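Sortase-like protein (Streptococcus suis, PDB 3RE9) is a class C sortase, a transpeptidase that, as in its relatives, probably joins pilin subunits covalently. Local coordinates at residues 49-54 and 110-115; 103-108 and 165-170; 132-137 and 161-166. One frame throughout, in Å; residues are numbered along the deposited sequence.

Contact 1 (49-54 and 110-115); sequences IPKIEV and IGDTFY
Lys51 reaches out to Asp112 while Pro50 leans on Tyr115, at the point where the eight-stranded sortase barrel closes. Residues 49-54 turn between strands 43-49 and 54-60 through a G1 beta bulge, with Glu53 and Val54 both facing Ile49, and strand 113-117 comes alongside, tied on by a backbone bond between Tyr115 and Glu48. Of the three main pairs, one runs side by side and two cross. Ile49 and Phe114 lie side by side and point the same way, CG1 of Ile49 resting 3.9 Å from CB of Phe114, whose ring runs on toward Ala150 and Leu152. Pro50 instead crosses Tyr115 at about a right angle: its CG meets the ring at the edge, near the ring plane, 3.7 Å from Tyr115 CE1. The Tyr115 ring also stacks with His179. Lys51 likewise crosses its partner, its chain bending only at the last torsion (chi4 149°) to form a salt bridge with OD1 of Asp112. The modelled separation of NZ and OD1 is implausibly short and doubtful in detail. The other carboxylate oxygen, OD2, accepts from Lys109 N, which helps fix the rotation of the group. Between these pairs a water donates to Thr113 O at 2.8 Å and accepts weakly from Lys51 N.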
loop_
_atom_site.group_PDB
_atom_site.type_symbol
_atom_site.label_atom_id
_atom_site.label_comp_id
_atom_site.label_asym_id
_atom_site.label_seq_id
_atom_site.Cartn_x
_atom_site.Cartn_y
_atom_site.Cartn_z
ATOM N N ILE A 49 -4.056 -11.343 4.065
ATOM C CA ILE A 49 -2.849 -12.176 4.261
ATOM C C ILE A 49 -3.221 -13.553 4.862
ATOM O O ILE A 49 -3.337 -13.699 6.079
ATOM C CB ILE A 49 -1.783 -11.449 5.091
ATOM C CG1 ILE A 49 -1.737 -9.974 4.676
ATOM C CG2 ILE A 49 -0.447 -12.093 4.887
ATOM C CD1 ILE A 49 -1.663 -9.007 5.814
ATOM N N PRO A 50 -3.405 -14.564 3.990
ATOM C CA PRO A 50 -3.968 -15.883 4.346
ATOM C C PRO A 50 -3.267 -16.610 5.498
ATOM O O PRO A 50 -3.942 -17.171 6.355
ATOM C CB PRO A 50 -3.849 -16.682 3.051
ATOM C CG PRO A 50 -3.719 -15.637 1.964
ATOM C CD PRO A 50 -3.053 -14.468 2.557
ATOM N N LYS A 51 -1.943 -16.577 5.536
ATOM C CA LYS A 51 -1.182 -17.331 6.538
ATOM C C LYS A 51 -1.248 -16.778 7.987
ATOM O O LYS A 51 -1.008 -17.520 8.962
ATOM C CB LYS A 51 0.267 -17.537 6.083
ATOM C CG LYS A 51 0.489 -18.856 5.345
ATOM C CD LYS A 51 1.911 -18.960 4.848
ATOM C CE LYS A 51 2.011 -19.934 3.679
ATOM N NZ LYS A 51 3.119 -19.535 2.737
ATOM N N ILE A 52 -1.562 -15.492 8.125
ATOM C CA ILE A 52 -1.864 -14.929 9.440
ATOM C C ILE A 52 -3.356 -14.669 9.642
ATOM O O ILE A 52 -3.775 -14.149 10.669
ATOM C CB ILE A 52 -0.981 -13.718 9.783
ATOM C CG1 ILE A 52 -1.111 -12.619 8.727
ATOM C CG2 ILE A 52 0.468 -14.189 9.959
ATOM C CD1 ILE A 52 -0.251 -11.399 8.995
ATOM N N GLU A 53 -4.143 -15.089 8.644
ATOM C CA GLU A 53 -5.603 -14.973 8.634
ATOM C C GLU A 53 -6.075 -13.547 8.778
ATOM O O GLU A 53 -7.007 -13.270 9.511
ATOM C CB GLU A 53 -6.259 -15.865 9.702
ATOM C CG GLU A 53 -6.213 -17.388 9.409
ATOM C CD GLU A 53 -6.954 -18.240 10.470
ATOM O OE1 GLU A 53 -6.910 -17.911 11.688
ATOM O OE2 GLU A 53 -7.579 -19.259 10.083
ATOM N N VAL A 54 -5.428 -12.643 8.060
ATOM C CA VAL A 54 -5.793 -11.235 8.081
ATOM C C VAL A 54 -6.583 -10.891 6.797
ATOM O O VAL A 54 -6.223 -11.320 5.682
ATOM C CB VAL A 54 -4.527 -10.335 8.268
ATOM C CG1 VAL A 54 -4.767 -8.909 7.788
ATOM C CG2 VAL A 54 -4.045 -10.366 9.712
ATOM N N ILE A 110 9.301 -14.743 3.750
ATOM C CA ILE A 110 9.642 -14.633 2.362
ATOM C C ILE A 110 9.022 -15.857 1.662
ATOM O O ILE A 110 9.046 -16.998 2.189
ATOM C CB ILE A 110 11.187 -14.427 2.200
ATOM C CG1 ILE A 110 11.528 -12.977 2.633
ATOM C CG2 ILE A 110 11.633 -14.743 0.771
ATOM C CD1 ILE A 110 12.981 -12.525 2.543
ATOM N N GLY A 111 8.391 -15.608 0.519
ATOM C CA GLY A 111 7.738 -16.688 -0.203
ATOM C C GLY A 111 6.250 -16.681 -0.017
ATOM O O GLY A 111 5.550 -17.277 -0.825
ATOM N N ASP A 112 5.778 -16.032 1.065
ATOM C CA ASP A 112 4.338 -15.874 1.375
ATOM C C ASP A 112 3.665 -14.857 0.460
ATOM O O ASP A 112 4.298 -13.931 -0.039
ATOM C CB ASP A 112 4.091 -15.452 2.833
ATOM C CG ASP A 112 4.361 -16.564 3.835
ATOM O OD1 ASP A 112 4.566 -17.741 3.398
ATOM O OD2 ASP A 112 4.382 -16.252 5.065
ATOM N N THR A 113 2.359 -15.032 0.303
ATOM C CA THR A 113 1.538 -14.306 -0.636
ATOM C C THR A 113 0.496 -13.422 0.089
ATOM O O THR A 113 -0.131 -13.841 1.071
ATOM C CB THR A 113 0.854 -15.312 -1.586
ATOM O OG1 THR A 113 1.868 -15.959 -2.369
ATOM C CG2 THR A 113 -0.132 -14.645 -2.530
ATOM N N PHE A 114 0.352 -12.185 -0.384
ATOM C CA PHE A 114 -0.754 -11.352 0.041
ATOM C C PHE A 114 -1.477 -10.789 -1.174
ATOM O O PHE A 114 -0.927 -10.782 -2.287
ATOM C CB PHE A 114 -0.351 -10.303 1.096
ATOM C CG PHE A 114 0.604 -9.254 0.609
ATOM C CD1 PHE A 114 1.996 -9.416 0.790
ATOM C CD2 PHE A 114 0.126 -8.058 0.021
ATOM C CE1 PHE A 114 2.910 -8.411 0.351
ATOM C CE2 PHE A 114 1.021 -7.059 -0.422
ATOM C CZ PHE A 114 2.409 -7.243 -0.272
ATOM N N TYR A 115 -2.727 -10.384 -0.947
ATOM C CA TYR A 115 -3.624 -9.858 -1.972
ATOM C C TYR A 115 -4.150 -8.501 -1.559
ATOM O O TYR A 115 -4.422 -8.254 -0.361
ATOM C CB TYR A 115 -4.834 -10.792 -2.223
ATOM C CG TYR A 115 -4.440 -12.227 -2.412
ATOM C CD1 TYR A 115 -4.578 -13.148 -1.365
ATOM C CD2 TYR A 115 -3.862 -12.657 -3.614
ATOM C CE1 TYR A 115 -4.151 -14.482 -1.517
ATOM C CE2 TYR A 115 -3.430 -13.972 -3.770
ATOM C CZ TYR A 115 -3.585 -14.889 -2.725
ATOM O OH TYR A 115 -3.185 -16.203 -2.893
HETATM O O HOH W 1 0.333 -15.449 3.297
#

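Contact 2 (103-108 and 165-170)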
loop_
_atom_site.group_PDB
_atom_site.type_symbol
_atom_site.label_atom_id
_atom_site.label_comp_id
_atom_site.label_asym_id
_atom_site.label_seq_id
_atom_site.Cartn_x
_atom_site.Cartn_y
_atom_site.Cartn_z
ATOM N N THR A 103 -0.567 -6.844 13.826
ATOM C CA THR A 103 0.241 -7.414 14.928
ATOM C C THR A 103 1.064 -8.620 14.487
ATOM O O THR A 103 2.212 -8.789 14.914
ATOM C CB THR A 103 -0.667 -7.818 16.098
ATOM O OG1 THR A 103 -1.369 -6.662 16.580
ATOM C CG2 THR A 103 0.123 -8.494 17.238
ATOM N N ASP A 104 0.476 -9.454 13.634
ATOM C CA ASP A 104 1.067 -10.742 13.290
ATOM C C ASP A 104 1.879 -10.689 11.995
ATOM O O ASP A 104 2.166 -11.728 11.406
ATOM C CB ASP A 104 -0.011 -11.834 13.235
ATOM C CG ASP A 104 -0.516 -12.258 14.626
ATOM O OD1 ASP A 104 0.241 -12.209 15.624
ATOM O OD2 ASP A 104 -1.696 -12.665 14.720
ATOM N N LEU A 105 2.242 -9.480 11.560
ATOM C CA LEU A 105 3.059 -9.252 10.372
ATOM C C LEU A 105 4.488 -9.706 10.566
ATOM O O LEU A 105 5.203 -9.989 9.591
ATOM C CB LEU A 105 3.067 -7.766 10.045
ATOM C CG LEU A 105 3.205 -7.353 8.580
ATOM C CD1 LEU A 105 2.057 -7.913 7.716
ATOM C CD2 LEU A 105 3.262 -5.808 8.517
ATOM N N THR A 106 4.907 -9.725 11.827
ATOM C CA THR A 106 6.171 -10.296 12.246
ATOM C C THR A 106 6.259 -11.800 11.916
ATOM O O THR A 106 7.344 -12.343 11.806
ATOM C CB THR A 106 6.443 -10.044 13.762
ATOM O OG1 THR A 106 5.262 -10.314 14.528
ATOM C CG2 THR A 106 6.857 -8.619 14.004
ATOM N N LYS A 107 5.117 -12.453 11.738
ATOM C CA LYS A 107 5.065 -13.859 11.389
ATOM C C LYS A 107 5.091 -14.124 9.875
ATOM O O LYS A 107 5.103 -15.283 9.447
ATOM C CB LYS A 107 3.823 -14.502 12.006
ATOM C CG LYS A 107 3.740 -14.423 13.547
ATOM C CD LYS A 107 2.390 -14.956 14.069
ATOM C CE LYS A 107 2.228 -14.702 15.587
ATOM N NZ LYS A 107 2.515 -13.261 16.100
ATOM N N VAL A 108 5.084 -13.072 9.061
ATOM C CA VAL A 108 5.124 -13.236 7.609
ATOM C C VAL A 108 6.542 -13.608 7.162
ATOM O O VAL A 108 7.513 -13.055 7.664
ATOM C CB VAL A 108 4.628 -11.977 6.866
ATOM C CG1 VAL A 108 4.726 -12.168 5.365
ATOM C CG2 VAL A 108 3.191 -11.669 7.244
ATOM N N LEU A 165 8.470 -2.218 10.642
ATOM C CA LEU A 165 8.602 -3.449 9.898
ATOM C C LEU A 165 8.093 -3.264 8.457
ATOM O O LEU A 165 6.926 -2.958 8.264
ATOM C CB LEU A 165 7.821 -4.558 10.614
ATOM C CG LEU A 165 7.716 -5.930 9.989
ATOM C CD1 LEU A 165 9.099 -6.522 9.800
ATOM C CD2 LEU A 165 6.901 -6.774 10.902
ATOM N N LEU A 166 8.976 -3.473 7.464
ATOM C CA LEU A 166 8.665 -3.305 6.049
ATOM C C LEU A 166 8.649 -4.647 5.356
ATOM O O LEU A 166 9.710 -5.200 5.010
ATOM C CB LEU A 166 9.701 -2.412 5.334
ATOM C CG LEU A 166 10.230 -1.096 5.895
ATOM C CD1 LEU A 166 10.814 -0.279 4.790
ATOM C CD2 LEU A 166 9.121 -0.325 6.561
ATOM N N VAL A 167 7.442 -5.161 5.136
ATOM C CA VAL A 167 7.239 -6.436 4.455
ATOM C C VAL A 167 6.841 -6.215 2.997
ATOM O O VAL A 167 5.737 -5.768 2.730
ATOM C CB VAL A 167 6.183 -7.274 5.193
ATOM C CG1 VAL A 167 6.166 -8.674 4.662
ATOM C CG2 VAL A 167 6.493 -7.271 6.677
ATOM N N ARG A 168 7.745 -6.537 2.067
ATOM C CA ARG A 168 7.596 -6.198 0.652
ATOM C C ARG A 168 7.373 -7.402 -0.262
ATOM O O ARG A 168 8.074 -8.380 -0.145
ATOM C CB ARG A 168 8.833 -5.451 0.164
ATOM C CG ARG A 168 8.665 -4.909 -1.273
ATOM C CD ARG A 168 9.956 -4.442 -1.860
ATOM N NE ARG A 168 10.878 -5.543 -2.140
ATOM C CZ ARG A 168 12.046 -5.377 -2.759
ATOM N NH1 ARG A 168 12.417 -4.169 -3.149
ATOM N NH2 ARG A 168 12.854 -6.394 -2.970
ATOM N N GLY A 169 6.418 -7.302 -1.188
ATOM C CA GLY A 169 6.182 -8.321 -2.200
ATOM C C GLY A 169 6.260 -7.756 -3.601
ATOM O O GLY A 169 5.951 -6.600 -3.790
ATOM N N HIS A 170 6.670 -8.564 -4.579
ATOM C CA HIS A 170 6.605 -8.183 -6.014
ATOM C C HIS A 170 5.300 -8.737 -6.605
ATOM O O HIS A 170 4.759 -9.729 -6.115
ATOM C CB HIS A 170 7.824 -8.687 -6.816
ATOM C CG HIS A 170 7.983 -10.184 -6.809
ATOM N ND1 HIS A 170 8.765 -10.851 -5.883
ATOM C CD2 HIS A 170 7.444 -11.143 -7.601
ATOM C CE1 HIS A 170 8.697 -12.154 -6.103
ATOM N NE2 HIS A 170 7.903 -12.358 -7.141
#
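Leu165, near the start of strand 163-172, meets Leu105 and Thr106 where the strand packs one of its faces against a short 3-10 segment, 105-107, in the long connection between strands 86-91 and 113-117. CG anti to the backbone N (chi1 176°) carries the branch of Leu165 toward the 3-10 segment, and its CD2 methyl does the touching: it lies 3.6 Å from CG2 of Thr106, the two side chains crossing at about a right angle, and 4.1 Å from CB of Leu105. Leu166 turns to the other face of the sheet, toward Leu153 and Leu141. Val167 returns to the contact and divides its two methyls between two partners. CG2 sits 3.8 Å from CG of Leu105, whose side chain slides past the valine in the opposite direction, while CG1 is 3.8 Å from CG1 of Val108. Beyond it, Arg168 takes no part and forms a salt bridge with Asp128. The 3-10 segment keeps its own backbone bonds, Lys107 N to Asp104 O and Val108 N to Leu105 O. The strand's backbone bonds go to neighbouring strands 148-156 and 122-133, so the join between the two segments has no polar bond and rests on branched aliphatic packing, probably aided by the exclusion of water.

Contact 3 (132-137 and 161-166); sequences VAEPTQ and NTHRLL
Arg164 folds back toward Pro135 because its chain bends at the second torsion (chi2 -68°), and His163, with CG beside its own backbone N and anti to the carbonyl carbon (chi1 -69°), lies obliquely beside Ala133 O and Glu134 N. Both residues open strand 163-172, which pairs antiparallel with the end of strand 122-133 in the sortase barrel; its other neighbour, strand 148-156, carries the TLLTC sequence characteristic of sortases. On that other side, against strand 148-156, the strand begins with a classic beta bulge, Thr162 and His163 both facing Thr156. Ala133 and Arg164 form the hydrogen-bonded pair, with Ala133 N giving to Arg164 O at 2.9 Å and Arg164 N bonding back to Ala133 O at 2.7 Å. After Ala133 the chain leaves the sheet through a type I turn from Glu134 to Gln137. Pro135, in that turn, crosses the arginine at about a right angle and covers one face of the guanidinium, offset toward its rim, CB lying 3.6 Å above the plane. The same group is anchored within its own plane, where NH1 donates to His163 O at 2.8 Å, although it approaches that oxygen from above the carbonyl plane. Bond and proline together would limit its rotation. The His163 ring is steadied at its edge, where ND1 and Thr162 OG1 share a hydrogen bond of 3.0 Å. Glu134 runs alongside the ring in the same direction, carboxylate and imidazole planes 53° apart, without contact between their polar ends. Val132 crosses His163 at about a right angle, CG1 resting 3.7 Å from the histidine CB. Val132 also turns its CA-H toward Arg164 O, the two heavy atoms 3.3 Å apart.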
loop_
_atom_site.group_PDB
_atom_site.type_symbol
_atom_site.label_atom_id
_atom_site.label_comp_id
_atom_site.label_asym_id
_atom_site.label_seq_id
_atom_site.Cartn_x
_atom_site.Cartn_y
_atom_site.Cartn_z
ATOM N N VAL A 132 13.628 -4.366 8.924
ATOM C CA VAL A 132 13.327 -3.557 10.089
ATOM C C VAL A 132 14.135 -2.266 9.936
ATOM O O VAL A 132 15.374 -2.291 9.959
ATOM C CB VAL A 132 13.633 -4.313 11.418
ATOM C CG1 VAL A 132 13.527 -3.385 12.635
ATOM C CG2 VAL A 132 12.703 -5.506 11.561
ATOM N N ALA A 133 13.423 -1.154 9.743
ATOM C CA ALA A 133 14.039 0.160 9.530
ATOM C C ALA A 133 13.643 1.186 10.596
ATOM O O ALA A 133 12.603 1.062 11.245
ATOM C CB ALA A 133 13.688 0.692 8.144
ATOM N N GLU A 134 14.475 2.212 10.753
ATOM C CA GLU A 134 14.129 3.380 11.571
ATOM C C GLU A 134 12.997 4.169 10.919
ATOM O O GLU A 134 12.934 4.235 9.696
ATOM C CB GLU A 134 15.352 4.272 11.772
ATOM C CG GLU A 134 16.380 3.654 12.715
ATOM C CD GLU A 134 17.664 4.472 12.849
ATOM O OE1 GLU A 134 17.871 5.442 12.050
ATOM O OE2 GLU A 134 18.463 4.123 13.768
ATOM N N PRO A 135 12.117 4.791 11.732
ATOM C CA PRO A 135 10.903 5.458 11.263
ATOM C C PRO A 135 11.106 6.514 10.160
ATOM O O PRO A 135 10.177 6.812 9.400
ATOM C CB PRO A 135 10.379 6.133 12.523
ATOM C CG PRO A 135 10.928 5.333 13.628
ATOM C CD PRO A 135 12.261 4.911 13.195
ATOM N N THR A 136 12.289 7.089 10.064
ATOM C CA THR A 136 12.485 8.102 9.049
ATOM C C THR A 136 13.262 7.575 7.830
ATOM O O THR A 136 13.534 8.325 6.903
ATOM C CB THR A 136 13.080 9.395 9.638
ATOM O OG1 THR A 136 14.173 9.059 10.495
ATOM C CG2 THR A 136 12.012 10.156 10.444
ATOM N N GLN A 137 13.568 6.277 7.820
ATOM C CA GLN A 137 14.250 5.657 6.690
ATOM C C GLN A 137 13.291 5.150 5.608
ATOM O O GLN A 137 12.618 4.129 5.777
ATOM C CB GLN A 137 15.164 4.529 7.169
ATOM C CG GLN A 137 15.886 3.783 6.039
ATOM C CD GLN A 137 16.668 4.703 5.118
ATOM O OE1 GLN A 137 16.096 5.408 4.267
ATOM N NE2 GLN A 137 17.990 4.692 5.271
ATOM N N ASN A 161 8.111 0.070 19.436
ATOM C CA ASN A 161 7.809 0.981 18.303
ATOM C C ASN A 161 8.894 2.001 18.036
ATOM O O ASN A 161 8.633 3.128 17.596
ATOM C CB ASN A 161 6.470 1.708 18.495
ATOM C CG ASN A 161 5.336 0.758 18.803
ATOM O OD1 ASN A 161 5.248 -0.327 18.219
ATOM N ND2 ASN A 161 4.467 1.151 19.719
ATOM N N THR A 162 10.122 1.604 18.311
ATOM C CA THR A 162 11.243 2.422 17.964
ATOM C C THR A 162 11.550 2.295 16.459
ATOM O O THR A 162 12.169 3.183 15.889
ATOM C CB THR A 162 12.436 2.057 18.829
ATOM O OG1 THR A 162 12.681 0.659 18.721
ATOM C CG2 THR A 162 12.143 2.399 20.310
ATOM N N HIS A 163 11.073 1.225 15.816
ATOM C CA HIS A 163 11.370 0.930 14.392
ATOM C C HIS A 163 10.092 0.656 13.605
ATOM O O HIS A 163 9.001 0.697 14.152
ATOM C CB HIS A 163 12.318 -0.281 14.264
ATOM C CG HIS A 163 13.701 -0.011 14.759
ATOM N ND1 HIS A 163 13.982 0.214 16.087
ATOM C CD2 HIS A 163 14.882 0.096 14.102
ATOM C CE1 HIS A 163 15.275 0.450 16.229
ATOM N NE2 HIS A 163 15.845 0.384 15.041
ATOM N N ARG A 164 10.239 0.392 12.320
ATOM C CA ARG A 164 9.131 -0.039 11.469
ATOM C C ARG A 164 9.486 -1.377 10.841
ATOM O O ARG A 164 10.658 -1.628 10.541
ATOM C CB ARG A 164 8.858 0.962 10.345
ATOM C CG ARG A 164 8.529 2.362 10.807
ATOM C CD ARG A 164 7.185 2.406 11.525
ATOM N NE ARG A 164 6.897 3.719 12.122
ATOM C CZ ARG A 164 7.309 4.110 13.325
ATOM N NH1 ARG A 164 8.036 3.294 14.089
ATOM N NH2 ARG A 164 6.993 5.325 13.765
ATOM N N LEU A 165 8.470 -2.218 10.642
ATOM C CA LEU A 165 8.602 -3.449 9.898
ATOM C C LEU A 165 8.093 -3.264 8.457
ATOM O O LEU A 165 6.926 -2.958 8.264
ATOM C CB LEU A 165 7.821 -4.558 10.614
ATOM C CG LEU A 165 7.716 -5.930 9.989
ATOM C CD1 LEU A 165 9.099 -6.522 9.800
ATOM C CD2 LEU A 165 6.901 -6.774 10.902
ATOM N N LEU A 166 8.976 -3.473 7.464
ATOM C CA LEU A 166 8.665 -3.305 6.049
ATOM C C LEU A 166 8.649 -4.647 5.356
ATOM O O LEU A 166 9.710 -5.200 5.010
ATOM C CB LEU A 166 9.701 -2.412 5.334
ATOM C CG LEU A 166 10.230 -1.096 5.895
ATOM C CD1 LEU A 166 10.814 -0.279 4.790
ATOM C CD2 LEU A 166 9.121 -0.325 6.561
#

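How the contacts relate
From the N terminus, the chain first passes 49-54 at the turn of the first beta hairpin, after two N-terminal helices, and contact 1 closes a loop of 55 intervening residues when 110-115 arrives. Before it does so, 103-108 has opened contact 2, which closes only at 165-170; the two loops therefore cross, and they touch where Ile52 packs on Asp104, Lys107 and Val108. Contact 3 begins at 132-137, after contact 1 is complete, and ends on the same strand as contact 2, sharing Leu165 and Leu166. Contact 1 ties together the barrel's first and last strands in sheet order, contact 2 lays a connecting loop against strand 163-172, and contact 3 pairs that strand with 122-133.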